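Uncharacterized NTF2-like protein (PDB 3F14) is of unknown function but has the cone-shaped NTF2-like fold of the SnoaL-like family, whose interior pocket probably binds a small molecule. Local coordinates at residues Y7-H12 with D102-I107; Q11-S14 with A20-A23; D27-N32 with A43-F48. One frame throughout, in Å; residues are numbered along the deposited sequence.

Interaction 1: residues Y7-H12 with D102-I107; sequences YSIAQH and DTIKTI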
ATOM      1  N   TYR A   7     -13.476  -5.616  -8.649  0.50 18.45           N
ATOM      2  CA  TYR A   7     -13.210  -4.195  -8.871  0.50 19.41           C
ATOM      3  C   TYR A   7     -14.272  -3.336  -8.192  0.50 19.06           C
ATOM      4  O   TYR A   7     -13.963  -2.381  -7.505  0.50 18.38           O
ATOM      5  CB  TYR A   7     -13.166  -3.905 -10.376  0.50 21.50           C
ATOM      6  CG  TYR A   7     -12.646  -2.550 -10.780  0.50 21.62           C
ATOM      7  CD1 TYR A   7     -13.481  -1.432 -10.816  0.50 22.56           C
ATOM      8  CD2 TYR A   7     -11.316  -2.389 -11.168  0.50 22.31           C
ATOM      9  CE1 TYR A   7     -12.990  -0.181 -11.207  0.50 24.51           C
ATOM     10  CE2 TYR A   7     -10.821  -1.159 -11.567  0.50 21.09           C
ATOM     11  CZ  TYR A   7     -11.656  -0.055 -11.580  0.50 20.07           C
ATOM     12  OH  TYR A   7     -11.153   1.160 -11.975  0.50 23.24           O
ATOM     13  N   SER A   8     -15.536  -3.677  -8.403  1.00 19.46           N
ATOM     14  CA  SER A   8     -16.635  -2.915  -7.813  1.00 18.29           C
ATOM     15  C   SER A   8     -16.657  -2.957  -6.274  1.00 17.09           C
ATOM     16  O   SER A   8     -16.862  -1.946  -5.597  1.00 18.17           O
ATOM     17  CB  SER A   8     -17.961  -3.458  -8.352  1.00 20.38           C
ATOM     18  OG  SER A   8     -18.989  -2.615  -7.902  1.00 28.15           O
ATOM     19  N   ILE A   9     -16.457  -4.143  -5.747  1.00 17.22           N
ATOM     20  CA  ILE A   9     -16.440  -4.350  -4.297  1.00 21.11           C
ATOM     21  C   ILE A   9     -15.362  -3.481  -3.676  1.00 17.60           C
ATOM     22  O   ILE A   9     -15.622  -2.740  -2.726  1.00 17.89           O
ATOM     23  CB  ILE A   9     -16.145  -5.811  -3.935  1.00 20.18           C
ATOM     24  CG1 ILE A   9     -17.316  -6.719  -4.301  1.00 25.97           C
ATOM     25  CG2 ILE A   9     -15.872  -5.947  -2.427  1.00 21.68           C
ATOM     26  CD1 ILE A   9     -16.947  -8.174  -4.326  1.00 24.10           C
ATOM     27  N   ALA A  10     -14.162  -3.553  -4.227  1.00 17.20           N
ATOM     28  CA  ALA A  10     -13.008  -2.807  -3.709  1.00 19.17           C
ATOM     29  C   ALA A  10     -13.246  -1.328  -3.828  1.00 17.83           C
ATOM     30  O   ALA A  10     -12.925  -0.557  -2.920  1.00 18.27           O
ATOM     31  CB  ALA A  10     -11.709  -3.220  -4.450  1.00 20.35           C
ATOM     32  N   GLN A  11     -13.752  -0.865  -4.968  1.00 16.58           N
ATOM     33  CA  GLN A  11     -14.062   0.545  -5.126  1.00 17.70           C
ATOM     34  C   GLN A  11     -15.019   1.052  -4.062  1.00 17.50           C
ATOM     35  O   GLN A  11     -14.777   2.101  -3.474  1.00 17.93           O
ATOM     36  CB  GLN A  11     -14.668   0.815  -6.493  1.00 19.04           C
ATOM     37  CG  GLN A  11     -13.691   0.706  -7.660  1.00 18.35           C
ATOM     38  CD  GLN A  11     -12.742   1.890  -7.760  1.00 26.47           C
ATOM     39  OE1 GLN A  11     -13.049   2.984  -7.283  1.00 22.25           O
ATOM     40  NE2 GLN A  11     -11.589   1.681  -8.422  1.00 26.77           N
ATOM     41  N   HIS A  12     -16.090   0.302  -3.803  1.00 16.41           N
ATOM     42  CA  HIS A  12     -17.051   0.702  -2.781  1.00 17.26           C
ATOM     43  C   HIS A  12     -16.446   0.736  -1.400  1.00 16.63           C
ATOM     44  O   HIS A  12     -16.573   1.720  -0.690  1.00 17.21           O
ATOM     45  CB  HIS A  12     -18.246  -0.244  -2.761  1.00 17.38           C
ATOM     46  CG  HIS A  12     -19.265   0.053  -3.811  1.00 21.68           C
ATOM     47  ND1 HIS A  12     -19.329  -0.632  -5.008  1.00 30.00           N
ATOM     48  CD2 HIS A  12     -20.265   0.963  -3.830  1.00 23.24           C
ATOM     49  CE1 HIS A  12     -20.349  -0.165  -5.718  1.00 27.00           C
ATOM     50  NE2 HIS A  12     -20.931   0.803  -5.026  1.00 25.63           N
ATOM     51  N   ASP A 102     -15.704 -14.943  -4.628  1.00 21.85           N
ATOM     52  CA  ASP A 102     -16.435 -13.648  -4.568  1.00 23.13           C
ATOM     53  C   ASP A 102     -16.609 -13.031  -3.155  1.00 24.28           C
ATOM     54  O   ASP A 102     -17.356 -12.065  -2.987  1.00 26.51           O
ATOM     55  CB  ASP A 102     -17.777 -13.782  -5.261  1.00 25.93           C
ATOM     56  CG  ASP A 102     -18.610 -14.881  -4.689  1.00 32.04           C
ATOM     57  OD1 ASP A 102     -18.034 -15.779  -4.021  1.00 32.12           O
ATOM     58  OD2 ASP A 102     -19.835 -14.861  -4.931  1.00 46.36           O
ATOM     59  N   THR A 103     -15.875 -13.528  -2.163  1.00 18.59           N
ATOM     60  CA  THR A 103     -15.934 -12.967  -0.832  1.00 18.92           C
ATOM     61  C   THR A 103     -14.628 -12.243  -0.546  1.00 17.52           C
ATOM     62  O   THR A 103     -13.584 -12.609  -1.100  1.00 18.65           O
ATOM     63  CB  THR A 103     -16.204 -14.027   0.262  1.00 17.97           C
ATOM     64  OG1 THR A 103     -15.038 -14.858   0.432  1.00 20.71           O
ATOM     65  CG2 THR A 103     -17.484 -14.850  -0.127  1.00 20.55           C
ATOM     66  N   ILE A 104     -14.710 -11.221   0.299  1.00 15.80           N
ATOM     67  CA  ILE A 104     -13.491 -10.521   0.767  1.00 16.68           C
ATOM     68  C   ILE A 104     -12.970 -11.341   1.914  1.00 16.54           C
ATOM     69  O   ILE A 104     -13.660 -11.470   2.954  1.00 16.85           O
ATOM     70  CB  ILE A 104     -13.734  -9.109   1.269  1.00 16.09           C
ATOM     71  CG1 ILE A 104     -14.416  -8.233   0.196  1.00 20.39           C
ATOM     72  CG2 ILE A 104     -12.418  -8.512   1.724  1.00 16.40           C
ATOM     73  CD1 ILE A 104     -14.783  -6.830   0.744  1.00 20.58           C
ATOM     74  N   LYS A 105     -11.762 -11.870   1.770  1.00 18.02           N
ATOM     75  CA  LYS A 105     -11.135 -12.650   2.813  1.00 15.99           C
ATOM     76  C   LYS A 105     -10.321 -11.791   3.786  1.00 16.59           C
ATOM     77  O   LYS A 105     -10.417 -11.918   5.025  1.00 15.76           O
ATOM     78  CB  LYS A 105     -10.262 -13.748   2.197  1.00 18.03           C
ATOM     79  CG  LYS A 105      -9.773 -14.762   3.168  1.00 24.09           C
ATOM     80  CD  LYS A 105     -10.909 -15.615   3.739  1.00 25.84           C
ATOM     81  CE  LYS A 105     -10.414 -16.758   4.646  1.00 26.79           C
ATOM     82  NZ  LYS A 105      -9.552 -17.703   3.889  1.00 36.86           N
ATOM     83  N   THR A 106      -9.537 -10.889   3.216  1.00 14.46           N
ATOM     84  CA  THR A 106      -8.766  -9.925   4.014  1.00 14.82           C
ATOM     85  C   THR A 106      -8.727  -8.578   3.342  1.00 15.81           C
ATOM     86  O   THR A 106      -8.746  -8.480   2.113  1.00 14.99           O
ATOM     87  CB  THR A 106      -7.326 -10.379   4.302  1.00 17.87           C
ATOM     88  OG1 THR A 106      -6.578 -10.395   3.092  1.00 19.86           O
ATOM     89  CG2 THR A 106      -7.273 -11.773   4.925  1.00 18.54           C
ATOM     90  N   ILE A 107      -8.684  -7.529   4.177  1.00 13.95           N
ATOM     91  CA  ILE A 107      -8.425  -6.158   3.777  1.00 15.69           C
ATOM     92  C   ILE A 107      -7.240  -5.684   4.622  1.00 16.41           C
ATOM     93  O   ILE A 107      -7.252  -5.890   5.826  1.00 15.80           O
ATOM     94  CB  ILE A 107      -9.626  -5.216   3.998  1.00 15.36           C
ATOM     95  CG1 ILE A 107     -10.901  -5.846   3.423  1.00 17.97           C
ATOM     96  CG2 ILE A 107      -9.271  -3.827   3.384  1.00 15.65           C
ATOM     97  CD1 ILE A 107     -12.165  -5.031   3.706  1.00 16.44           C
TER

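Interaction 2: residues Q11-S14 with A20-A23; sequences QHFS and AVYA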
ATOM      1  N   GLN A  11     -13.752  -0.865  -4.968  1.00 16.58           N
ATOM      2  CA  GLN A  11     -14.062   0.545  -5.126  1.00 17.70           C
ATOM      3  C   GLN A  11     -15.019   1.052  -4.062  1.00 17.50           C
ATOM      4  O   GLN A  11     -14.777   2.101  -3.474  1.00 17.93           O
ATOM      5  CB  GLN A  11     -14.668   0.815  -6.493  1.00 19.04           C
ATOM      6  CG  GLN A  11     -13.691   0.706  -7.660  1.00 18.35           C
ATOM      7  CD  GLN A  11     -12.742   1.890  -7.760  1.00 26.47           C
ATOM      8  OE1 GLN A  11     -13.049   2.984  -7.283  1.00 22.25           O
ATOM      9  NE2 GLN A  11     -11.589   1.681  -8.422  1.00 26.77           N
ATOM     10  N   HIS A  12     -16.090   0.302  -3.803  1.00 16.41           N
ATOM     11  CA  HIS A  12     -17.051   0.702  -2.781  1.00 17.26           C
ATOM     12  C   HIS A  12     -16.446   0.736  -1.400  1.00 16.63           C
ATOM     13  O   HIS A  12     -16.573   1.720  -0.690  1.00 17.21           O
ATOM     14  CB  HIS A  12     -18.246  -0.244  -2.761  1.00 17.38           C
ATOM     15  CG  HIS A  12     -19.265   0.053  -3.811  1.00 21.68           C
ATOM     16  ND1 HIS A  12     -19.329  -0.632  -5.008  1.00 30.00           N
ATOM     17  CD2 HIS A  12     -20.265   0.963  -3.830  1.00 23.24           C
ATOM     18  CE1 HIS A  12     -20.349  -0.165  -5.718  1.00 27.00           C
ATOM     19  NE2 HIS A  12     -20.931   0.803  -5.026  1.00 25.63           N
ATOM     20  N   PHE A  13     -15.701  -0.306  -1.005  1.00 15.29           N
ATOM     21  CA  PHE A  13     -15.118  -0.294   0.336  1.00 16.73           C
ATOM     22  C   PHE A  13     -14.100   0.842   0.485  1.00 15.89           C
ATOM     23  O   PHE A  13     -14.130   1.564   1.473  1.00 16.18           O
ATOM     24  CB  PHE A  13     -14.465  -1.659   0.676  1.00 15.62           C
ATOM     25  CG  PHE A  13     -14.053  -1.778   2.145  1.00 14.23           C
ATOM     26  CD1 PHE A  13     -12.871  -1.263   2.619  1.00 15.52           C
ATOM     27  CD2 PHE A  13     -14.918  -2.417   3.048  1.00 14.06           C
ATOM     28  CE1 PHE A  13     -12.550  -1.331   3.959  1.00 16.08           C
ATOM     29  CE2 PHE A  13     -14.593  -2.523   4.371  1.00 16.52           C
ATOM     30  CZ  PHE A  13     -13.424  -1.954   4.849  1.00 16.65           C
ATOM     31  N   SER A  14     -13.220   1.019  -0.510  1.00 15.10           N
ATOM     32  CA  SER A  14     -12.158   2.012  -0.387  1.00 15.50           C
ATOM     33  C   SER A  14     -12.704   3.442  -0.310  1.00 16.60           C
ATOM     34  O   SER A  14     -12.119   4.305   0.306  1.00 15.92           O
ATOM     35  CB  SER A  14     -11.138   1.881  -1.530  1.00 17.59           C
ATOM     36  OG  SER A  14     -10.210   0.800  -1.254  1.00 16.98           O
ATOM     37  N   ALA A  20     -22.495  -1.190   1.167  1.00 19.58           N
ATOM     38  CA  ALA A  20     -22.686  -1.802  -0.160  1.00 19.88           C
ATOM     39  C   ALA A  20     -22.003  -3.150  -0.299  1.00 22.04           C
ATOM     40  O   ALA A  20     -22.347  -3.912  -1.202  1.00 22.34           O
ATOM     41  CB  ALA A  20     -22.199  -0.841  -1.289  1.00 20.19           C
ATOM     42  N   VAL A  21     -21.046  -3.470   0.574  1.00 17.49           N
ATOM     43  CA  VAL A  21     -20.292  -4.716   0.398  1.00 18.93           C
ATOM     44  C   VAL A  21     -20.288  -5.643   1.605  1.00 16.96           C
ATOM     45  O   VAL A  21     -19.630  -6.692   1.574  1.00 18.14           O
ATOM     46  CB  VAL A  21     -18.834  -4.442  -0.102  1.00 20.93           C
ATOM     47  CG1 VAL A  21     -18.872  -3.770  -1.464  1.00 22.25           C
ATOM     48  CG2 VAL A  21     -18.079  -3.578   0.869  1.00 19.66           C
ATOM     49  N   TYR A  22     -21.033  -5.316   2.661  1.00 18.63           N
ATOM     50  CA  TYR A  22     -21.111  -6.247   3.805  1.00 18.82           C
ATOM     51  C   TYR A  22     -21.515  -7.676   3.404  1.00 20.19           C
ATOM     52  O   TYR A  22     -20.977  -8.647   3.959  1.00 19.37           O
ATOM     53  CB  TYR A  22     -22.107  -5.749   4.847  1.00 16.17           C
ATOM     54  CG  TYR A  22     -21.743  -4.467   5.555  1.00 19.36           C
ATOM     55  CD1 TYR A  22     -20.435  -4.050   5.675  1.00 17.66           C
ATOM     56  CD2 TYR A  22     -22.739  -3.710   6.167  1.00 16.42           C
ATOM     57  CE1 TYR A  22     -20.145  -2.862   6.318  1.00 17.63           C
ATOM     58  CE2 TYR A  22     -22.444  -2.541   6.831  1.00 16.57           C
ATOM     59  CZ  TYR A  22     -21.136  -2.130   6.884  1.00 15.27           C
ATOM     60  OH  TYR A  22     -20.826  -0.970   7.527  1.00 18.17           O
ATOM     61  N   ALA A  23     -22.441  -7.789   2.460  1.00 20.99           N
ATOM     62  CA  ALA A  23     -22.879  -9.106   1.945  1.00 19.05           C
ATOM     63  C   ALA A  23     -21.758  -9.873   1.216  1.00 19.99           C
ATOM     64  O   ALA A  23     -21.918 -11.068   0.987  1.00 20.70           O
ATOM     65  CB  ALA A  23     -24.058  -8.931   1.037  1.00 22.10           C
TER

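Interaction 3: residues D27-N32 with A43-F48; sequences DIIEWN and ADVIDF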
ATOM      1  N   ASP A  27     -17.103 -14.979   6.067  1.00 13.54           N
ATOM      2  CA  ASP A  27     -17.454 -15.209   7.476  1.00 14.22           C
ATOM      3  C   ASP A  27     -16.271 -14.877   8.409  1.00 12.74           C
ATOM      4  O   ASP A  27     -16.508 -14.400   9.516  1.00 13.80           O
ATOM      5  CB  ASP A  27     -17.908 -16.653   7.690  1.00 13.02           C
ATOM      6  CG  ASP A  27     -19.295 -16.899   7.156  1.00 15.38           C
ATOM      7  OD1 ASP A  27     -20.187 -16.063   7.448  1.00 17.68           O
ATOM      8  OD2 ASP A  27     -19.472 -17.881   6.422  1.00 18.84           O
ATOM      9  N   ILE A  28     -15.048 -15.145   7.982  1.00 14.44           N
ATOM     10  CA  ILE A  28     -13.871 -14.888   8.836  1.00 15.91           C
ATOM     11  C   ILE A  28     -12.981 -13.787   8.281  1.00 14.39           C
ATOM     12  O   ILE A  28     -11.789 -13.797   8.476  1.00 15.22           O
ATOM     13  CB  ILE A  28     -13.095 -16.187   9.182  1.00 17.75           C
ATOM     14  CG1 ILE A  28     -12.591 -16.877   7.914  1.00 18.33           C
ATOM     15  CG2 ILE A  28     -14.016 -17.129  10.003  1.00 15.13           C
ATOM     16  CD1 ILE A  28     -11.571 -18.025   8.207  1.00 21.98           C
ATOM     17  N   ILE A  29     -13.591 -12.849   7.587  1.00 13.78           N
ATOM     18  CA  ILE A  29     -12.884 -11.663   7.113  1.00 13.61           C
ATOM     19  C   ILE A  29     -12.032 -11.038   8.192  1.00 14.38           C
ATOM     20  O   ILE A  29     -12.412 -10.967   9.339  1.00 16.06           O
ATOM     21  CB  ILE A  29     -13.879 -10.637   6.546  1.00 13.38           C
ATOM     22  CG1 ILE A  29     -13.151  -9.387   5.950  1.00 15.51           C
ATOM     23  CG2 ILE A  29     -14.914 -10.156   7.606  1.00 15.72           C
ATOM     24  CD1 ILE A  29     -14.087  -8.454   5.124  1.00 16.97           C
ATOM     25  N   GLU A  30     -10.852 -10.540   7.809  1.00 14.86           N
ATOM     26  CA  GLU A  30     -10.058  -9.733   8.716  1.00 15.21           C
ATOM     27  C   GLU A  30      -9.765  -8.391   8.037  1.00 16.74           C
ATOM     28  O   GLU A  30      -9.477  -8.365   6.846  1.00 16.71           O
ATOM     29  CB  GLU A  30      -8.724 -10.414   9.040  1.00 17.10           C
ATOM     30  CG  GLU A  30      -8.937 -11.721   9.713  1.00 17.02           C
ATOM     31  CD  GLU A  30      -7.653 -12.367  10.259  1.00 23.27           C
ATOM     32  OE1 GLU A  30      -6.572 -11.726  10.195  1.00 21.93           O
ATOM     33  OE2 GLU A  30      -7.779 -13.529  10.707  1.00 22.05           O
ATOM     34  N   TRP A  31      -9.843  -7.311   8.802  1.00 14.60           N
ATOM     35  CA  TRP A  31      -9.408  -5.987   8.380  1.00 16.19           C
ATOM     36  C   TRP A  31      -8.240  -5.591   9.243  1.00 15.08           C
ATOM     37  O   TRP A  31      -8.392  -5.331  10.421  1.00 15.18           O
ATOM     38  CB  TRP A  31     -10.523  -4.959   8.472  1.00 15.90           C
ATOM     39  CG  TRP A  31     -10.195  -3.601   7.842  1.00 15.53           C
ATOM     40  CD1 TRP A  31      -9.160  -3.315   7.040  1.00 15.61           C
ATOM     41  CD2 TRP A  31     -10.992  -2.403   7.896  1.00 13.29           C
ATOM     42  NE1 TRP A  31      -9.226  -2.010   6.623  1.00 14.65           N
ATOM     43  CE2 TRP A  31     -10.350  -1.418   7.122  1.00 14.41           C
ATOM     44  CE3 TRP A  31     -12.200  -2.069   8.513  1.00 16.50           C
ATOM     45  CZ2 TRP A  31     -10.856  -0.113   6.985  1.00 14.96           C
ATOM     46  CZ3 TRP A  31     -12.692  -0.764   8.394  1.00 15.78           C
ATOM     47  CH2 TRP A  31     -12.040   0.185   7.617  1.00 15.83           C
ATOM     48  N   ASN A  32      -7.042  -5.566   8.635  1.00 14.82           N
ATOM     49  CA  ASN A  32      -5.790  -5.177   9.251  1.00 14.82           C
ATOM     50  C   ASN A  32      -5.542  -3.700   8.913  1.00 16.69           C
ATOM     51  O   ASN A  32      -5.128  -3.386   7.808  1.00 15.26           O
ATOM     52  CB  ASN A  32      -4.656  -6.052   8.761  1.00 15.61           C
ATOM     53  CG  ASN A  32      -3.332  -5.694   9.389  1.00 18.17           C
ATOM     54  OD1 ASN A  32      -3.253  -4.809  10.220  1.00 18.87           O
ATOM     55  ND2 ASN A  32      -2.291  -6.386   8.980  1.00 20.32           N
ATOM     56  N   ALA A  43     -19.114 -10.291  11.874  1.00 13.60           N
ATOM     57  CA  ALA A  43     -19.879  -9.419  12.772  1.00 13.12           C
ATOM     58  C   ALA A  43     -19.035  -8.285  13.325  1.00 12.94           C
ATOM     59  O   ALA A  43     -19.456  -7.135  13.265  1.00 12.83           O
ATOM     60  CB  ALA A  43     -20.510 -10.203  13.940  1.00 13.21           C
ATOM     61  N   ASP A  44     -17.819  -8.581  13.766  1.00 13.56           N
ATOM     62  CA  ASP A  44     -16.961  -7.536  14.321  1.00 13.04           C
ATOM     63  C   ASP A  44     -16.533  -6.551  13.247  1.00 14.88           C
ATOM     64  O   ASP A  44     -16.472  -5.347  13.520  1.00 14.36           O
ATOM     65  CB  ASP A  44     -15.690  -8.138  14.918  1.00 14.35           C
ATOM     66  CG  ASP A  44     -15.899  -8.814  16.246  1.00 17.38           C
ATOM     67  OD1 ASP A  44     -17.035  -8.794  16.763  1.00 19.62           O
ATOM     68  OD2 ASP A  44     -14.902  -9.358  16.814  1.00 17.32           O
ATOM     69  N   VAL A  45     -16.247  -6.996  12.016  1.00 13.19           N
ATOM     70  CA  VAL A  45     -15.839  -6.044  10.962  1.00 12.67           C
ATOM     71  C   VAL A  45     -17.040  -5.173  10.559  1.00 13.82           C
ATOM     72  O   VAL A  45     -16.891  -3.965  10.373  1.00 14.31           O
ATOM     73  CB  VAL A  45     -15.144  -6.727   9.767  1.00 14.47           C
ATOM     74  CG1 VAL A  45     -14.814  -5.730   8.677  1.00 15.79           C
ATOM     75  CG2 VAL A  45     -13.873  -7.496  10.227  1.00 14.87           C
ATOM     76  N   ILE A  46     -18.223  -5.746  10.433  1.00 13.43           N
ATOM     77  CA  ILE A  46     -19.397  -4.953  10.103  1.00 13.39           C
ATOM     78  C   ILE A  46     -19.671  -3.939  11.203  1.00 15.07           C
ATOM     79  O   ILE A  46     -19.954  -2.758  10.907  1.00 14.82           O
ATOM     80  CB  ILE A  46     -20.629  -5.852   9.801  1.00 13.63           C
ATOM     81  CG1 ILE A  46     -20.391  -6.555   8.469  1.00 13.60           C
ATOM     82  CG2 ILE A  46     -21.914  -5.008   9.753  1.00 14.72           C
ATOM     83  CD1 ILE A  46     -21.451  -7.598   8.157  1.00 14.86           C
ATOM     84  N   ASP A  47     -19.557  -4.336  12.451  1.00 13.93           N
ATOM     85  CA  ASP A  47     -19.847  -3.408  13.558  1.00 13.89           C
ATOM     86  C   ASP A  47     -18.832  -2.272  13.550  1.00 14.36           C
ATOM     87  O   ASP A  47     -19.177  -1.109  13.794  1.00 14.67           O
ATOM     88  CB  ASP A  47     -19.827  -4.128  14.929  1.00 13.07           C
ATOM     89  CG  ASP A  47     -21.045  -5.008  15.178  1.00 14.11           C
ATOM     90  OD1 ASP A  47     -22.114  -4.823  14.539  1.00 15.25           O
ATOM     91  OD2 ASP A  47     -20.964  -5.839  16.132  1.00 14.24           O
ATOM     92  N   PHE A  48     -17.581  -2.595  13.276  1.00 14.24           N
ATOM     93  CA  PHE A  48     -16.512  -1.589  13.237  1.00 14.14           C
ATOM     94  C   PHE A  48     -16.724  -0.630  12.092  1.00 16.68           C
ATOM     95  O   PHE A  48     -16.655   0.596  12.261  1.00 15.70           O
ATOM     96  CB  PHE A  48     -15.166  -2.296  13.086  1.00 15.06           C
ATOM     97  CG  PHE A  48     -13.953  -1.397  13.228  1.00 15.38           C
ATOM     98  CD1 PHE A  48     -13.373  -1.197  14.471  1.00 18.71           C
ATOM     99  CD2 PHE A  48     -13.397  -0.845  12.116  1.00 18.64           C
ATOM    100  CE1 PHE A  48     -12.239  -0.396  14.574  1.00 21.91           C
ATOM    101  CE2 PHE A  48     -12.283  -0.059  12.222  1.00 19.45           C
ATOM    102  CZ  PHE A  48     -11.715   0.147  13.454  1.00 18.62           C
TER

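Interaction 1: residues Y7-H12 with D102-I107
Ile9 and Ile104 make the main contact between helix 2-14 and the start of strand 103-111. Followed from its N-terminal end, the helix first passes Ser8, which stays clear of the strand but whose carbonyl is put to use one turn on. Ile9 comes next and points its side chain at the strand, with CG2 trans to the backbone N and CG1 trans to the carbonyl carbon (chi1 -70°). That rotation sends the two branches to different targets. Ile9 CG2 lies 3.5 Å from Ile104 CD1, with Ile104 CG1 slightly farther off; the first of these is closer than methyl groups usually sit, so the packing here is tight. The longer branch runs on toward the turn before the strand, where Ile9 CD1 lies 4.1 Å from the backbone O of Asp102. The two isoleucines run past one another in opposite directions, and on the helix side the touching is limited to Ile9 CG2. Val21 also packs on Ile9 and Phe99 of the neighbouring strand touches Ile104, extending the apolar cluster.

A turn further along, His12 folds back on its own helix: His12 ND1 donates to Ser8 O at 2.9 Å. The same oxygen, Ser8 O, takes the regular helical bond from His12 N, at 3.0 Å, and the two donors approach from opposite faces of the carbonyl plane. The bond from the ring is bent, 148° at the hydrogen, but it limits how the imidazole can turn.

Beyond Ile104 the strand bulges where Lys105 and Thr106 sit opposite the single residue Arg98, a classic beta bulge. An N-terminal helix laid by its aliphatic side against the curved mixed sheet is characteristic of the NTF2-like alpha+beta cone of SnoaL-like proteins.

Interaction 2: residues Q11-S14 with A20-A23
The imidazole of His12 and the phenyl ring of Phe13 both meet the loop at Ala20 and Val21, each in its own way. Ala20 CB approaches the imidazole obliquely, nearest to His12 CD2 at 3.7 Å. At the phenyl ring, Val21 CG2 comes in at the edge, close to the ring plane, and lies 4.0 Å from Phe13 CD2. Outside the two segments, Trp31 meets the Phe13 ring edge-to-face and Phe18 meets it at about 45°, so aromatic neighbours help to fix its setting. This is a helix-loop contact of the NTF2-like fold: the chain leaves helix 2-14, turns back, and lays residues 20-21 against the last turn of the helix before entering strand 25-26.

No hydrogen bond crosses between the two segments, and the contact is van der Waals packing. The side chains of Phe13 and Val21 cross at about a right angle. Phe13 carries its ring trans to the backbone N (chi1 -170°), which places it where Val21 CG2 can meet it at CD2. The polar side of the imidazole is held within the helix, by Ser8.

Backbone oxygens of Phe13 and Ser14 hydrogen-bond a bound Tris molecule, probably from the crystallisation liquor, although such a guest often marks a pocket. Val21 spans both helix residues with its two methyls. While CG2 serves the phenylalanine, Val21 CG1 rests on the stem of the imidazole, 3.8 Å from His12 CB.

Interaction 3: residues D27-N32 with A43-F48
Val45 of helix 42-57 sets its two methyl groups against Ile29 and Trp31, residues whose side chains leave strand 29-33 on the side of the helix. Its chi1 of 177° turns CG1 trans to the backbone N and CG2 trans to the carbonyl carbon. CG2 thereby reaches back to the isoleucine, where Val45 CG2 lies 3.9 Å from Ile29 CG2 and equally near the main-chain oxygen of that residue. Toward the tryptophan the packing is looser: Val45 CG1 lies 4.4 Å from Trp31 CB, and Val45 CG2 is about as near to the backbone N of Trp31. Ile29 in turn has CG1 trans to its backbone N, which leaves CG2 between N and the carbonyl carbon and facing the valine; the two side chains cross at about a right angle.

One helical turn after Val45, Phe48 takes up the far end of the indole. Both aromatic side chains, trans to their backbone N, extend from the main chain and meet between strand and helix. Phe48 CD2 comes within 3.8 Å of Trp31 CZ3, and CZ3 lies at the edge of the phenyl ring, near its plane. Seen from the indole, the phenyl approaches obliquely, although the ring planes are 88° apart. Trp31 NE1 is hydrogen-bonded to Ser109 OG, which helps fix the rotation of the indole.

The axes of strand 29-32 and helix 43-48, taken N to C, make 46° and come within 8.4 Å. A helix packed so across a strand of the curved sheet, with Trp31 near a bound Tris molecule, is consistent with the wall of the interior pocket of an NTF2-like cone.

Overall arrangement
Starting at the N terminus, helix 2-14 takes part in two contacts. Interaction 2 closes first, a short loop in which the chain turns back on the end of that helix. Interaction 3 follows in series, joining strand 29-33 to helix 42-57 after an excursion through strand 37-40. Interaction 1 spans almost the whole chain, bringing strand 103-111 back to the first helix; interaction 3 is nested inside its long loop, while interaction 2 starts from the same stretch of helix and shares Gln11 and His12 with it. Strands 29-33 and 103-111 are neighbours in the sheet, so interactions 1 and 3 are linked through it, while Phe13 and Trp31 join interactions 2 and 3.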